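Local structure of bile acid 7a-dehydratase, BaiE (Clostridium hiranonis DSM 13275, 4L8P) at residues 115-120 with 147-152. The protein probably catalyses the 7-alpha-dehydration of bile acid intermediates as a lyase with a SnoaL-like, cystatin-like fold. Numbering follows the deposited sequence.
Sequences NTATGR and DKYEKI
The ring of Y149 meets the opposite strand through its CD2-CE2 side: the carbonyl carbon of T118 sits at its edge, near the ring plane, while the backbone N of G119 approaches CE2 obliquely at 3.5 Å. With no side chain on G119, the ring can lie close to that backbone. Y149 carries CG anti to its carbonyl carbon (chi1 -49°), which leaves CD2 4.2 Å from A117 CB. A117 and Y149 share a sheet face packed against I42 of helix 22-55 and W156 of strand 155-172. The phenol OH makes a weak 2.6 Å bond to D147 OD2 and also bonds to W121; K46 forms a salt bridge with D147 OD2, and T161 hydrogen-bonds OD1.

Two strands of a four-stranded antiparallel sheet meet here, near the open end of the hairpin 116-129/137-152, in a SnoaL-like domain whose long helix lies against the sheet. The axes of the two short segments approach to 4.6 Å, with N-to-C directions at 151°, near antiparallel. A117-Y149 and G119-D147 are hydrogen-bonded pairs; the straightest link, D147 N to G119 O, is 2.7 Å long with 170° at the hydrogen. T116-E150 and T118-K148 are non-hydrogen-bonded. At the far end of the pairing, N115 CB rests 3.9 Å from K151 CB, and K151, on the helix side like Y149, reaches D38 with NZ in a salt bridge.

On the face that carries T116, T118, K148 and E150, T118 and K148 lie side by side. K148 bends at chi2, then runs extended, so that NZ donates a hydrogen bond to T118 OG1 (2.9 Å), a hydroxyl also bonded to D112.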
# COMPACT_ATOMS: atom_id res chain seq x y z
N ASN A 115 -3.16 25.27 2.18
CA ASN A 115 -1.77 25.05 1.73
C ASN A 115 -0.87 24.29 2.72
O ASN A 115 0.35 24.36 2.63
CB ASN A 115 -1.13 26.40 1.32
CG ASN A 115 -1.15 27.42 2.43
OD1 ASN A 115 -1.42 27.09 3.55
ND2 ASN A 115 -0.91 28.67 2.09
N THR A 116 -1.49 23.55 3.63
CA THR A 116 -0.78 22.71 4.60
C THR A 116 -1.53 21.42 4.79
O THR A 116 -2.75 21.35 4.66
CB THR A 116 -0.56 23.41 5.98
OG1 THR A 116 -1.83 23.64 6.60
CG2 THR A 116 0.21 24.67 5.84
N ALA A 117 -0.78 20.37 5.13
CA ALA A 117 -1.38 19.07 5.36
C ALA A 117 -0.47 18.20 6.16
O ALA A 117 0.74 18.50 6.29
CB ALA A 117 -1.70 18.41 4.01
N THR A 118 -1.05 17.10 6.66
CA THR A 118 -0.36 16.12 7.51
C THR A 118 -0.61 14.76 6.88
O THR A 118 -1.72 14.50 6.42
CB THR A 118 -0.90 16.15 8.95
OG1 THR A 118 -0.68 17.46 9.52
CG2 THR A 118 -0.22 15.11 9.85
N GLY A 119 0.38 13.87 6.90
CA GLY A 119 0.20 12.54 6.38
C GLY A 119 0.86 11.47 7.22
O GLY A 119 2.08 11.49 7.38
N ARG A 120 0.05 10.55 7.75
CA ARG A 120 0.58 9.36 8.40
C ARG A 120 0.81 8.28 7.37
O ARG A 120 -0.03 8.02 6.48
CB ARG A 120 -0.34 8.85 9.47
CG ARG A 120 -0.66 9.85 10.57
CD ARG A 120 -1.50 9.11 11.60
NE ARG A 120 -1.74 9.85 12.82
CZ ARG A 120 -1.03 9.77 13.96
NH1 ARG A 120 0.02 8.97 14.10
NH2 ARG A 120 -1.42 10.51 15.00
N ASP A 147 4.18 12.93 8.37
CA ASP A 147 4.77 13.95 7.48
C ASP A 147 3.98 15.25 7.59
O ASP A 147 2.77 15.22 7.87
CB ASP A 147 4.61 13.56 6.01
CG ASP A 147 5.43 12.35 5.58
OD1 ASP A 147 6.32 11.85 6.33
OD2 ASP A 147 5.22 11.90 4.44
N LYS A 148 4.66 16.36 7.29
CA LYS A 148 4.03 17.66 7.13
C LYS A 148 4.33 18.12 5.69
O LYS A 148 5.49 18.06 5.23
CB LYS A 148 4.56 18.68 8.13
CG LYS A 148 4.35 18.31 9.59
CD LYS A 148 2.87 18.31 9.96
CE LYS A 148 2.59 17.75 11.35
NZ LYS A 148 1.16 17.99 11.68
N TYR A 149 3.29 18.63 5.02
CA TYR A 149 3.38 19.06 3.63
C TYR A 149 2.95 20.50 3.51
O TYR A 149 2.16 21.03 4.33
CB TYR A 149 2.47 18.22 2.71
CG TYR A 149 2.59 16.72 2.88
CD1 TYR A 149 3.62 16.00 2.26
CD2 TYR A 149 1.71 16.04 3.67
CE1 TYR A 149 3.74 14.61 2.45
CE2 TYR A 149 1.82 14.67 3.85
CZ TYR A 149 2.83 13.96 3.22
OH TYR A 149 2.94 12.57 3.41
N GLU A 150 3.42 21.14 2.47
CA GLU A 150 2.95 22.47 2.14
C GLU A 150 2.77 22.63 0.65
O GLU A 150 3.44 21.98 -0.14
CB GLU A 150 3.84 23.52 2.74
CG GLU A 150 5.16 23.73 2.08
CD GLU A 150 5.95 24.85 2.75
OE1 GLU A 150 5.39 25.95 2.98
OE2 GLU A 150 7.13 24.63 3.03
N LYS A 151 1.82 23.49 0.30
CA LYS A 151 1.43 23.71 -1.08
C LYS A 151 1.90 25.11 -1.46
O LYS A 151 1.55 26.09 -0.81
CB LYS A 151 -0.09 23.60 -1.24
CG LYS A 151 -0.52 23.46 -2.70
CD LYS A 151 -2.03 23.33 -2.82
CE LYS A 151 -2.46 22.89 -4.20
NZ LYS A 151 -3.95 22.78 -4.27
N ILE A 152 2.72 25.18 -2.51
CA ILE A 152 3.32 26.43 -2.97
C ILE A 152 3.08 26.51 -4.47
O ILE A 152 3.43 25.57 -5.19
CB ILE A 152 4.83 26.47 -2.65
CG1 ILE A 152 5.04 26.44 -1.13
CG2 ILE A 152 5.47 27.71 -3.29
CD1 ILE A 152 6.47 26.15 -0.69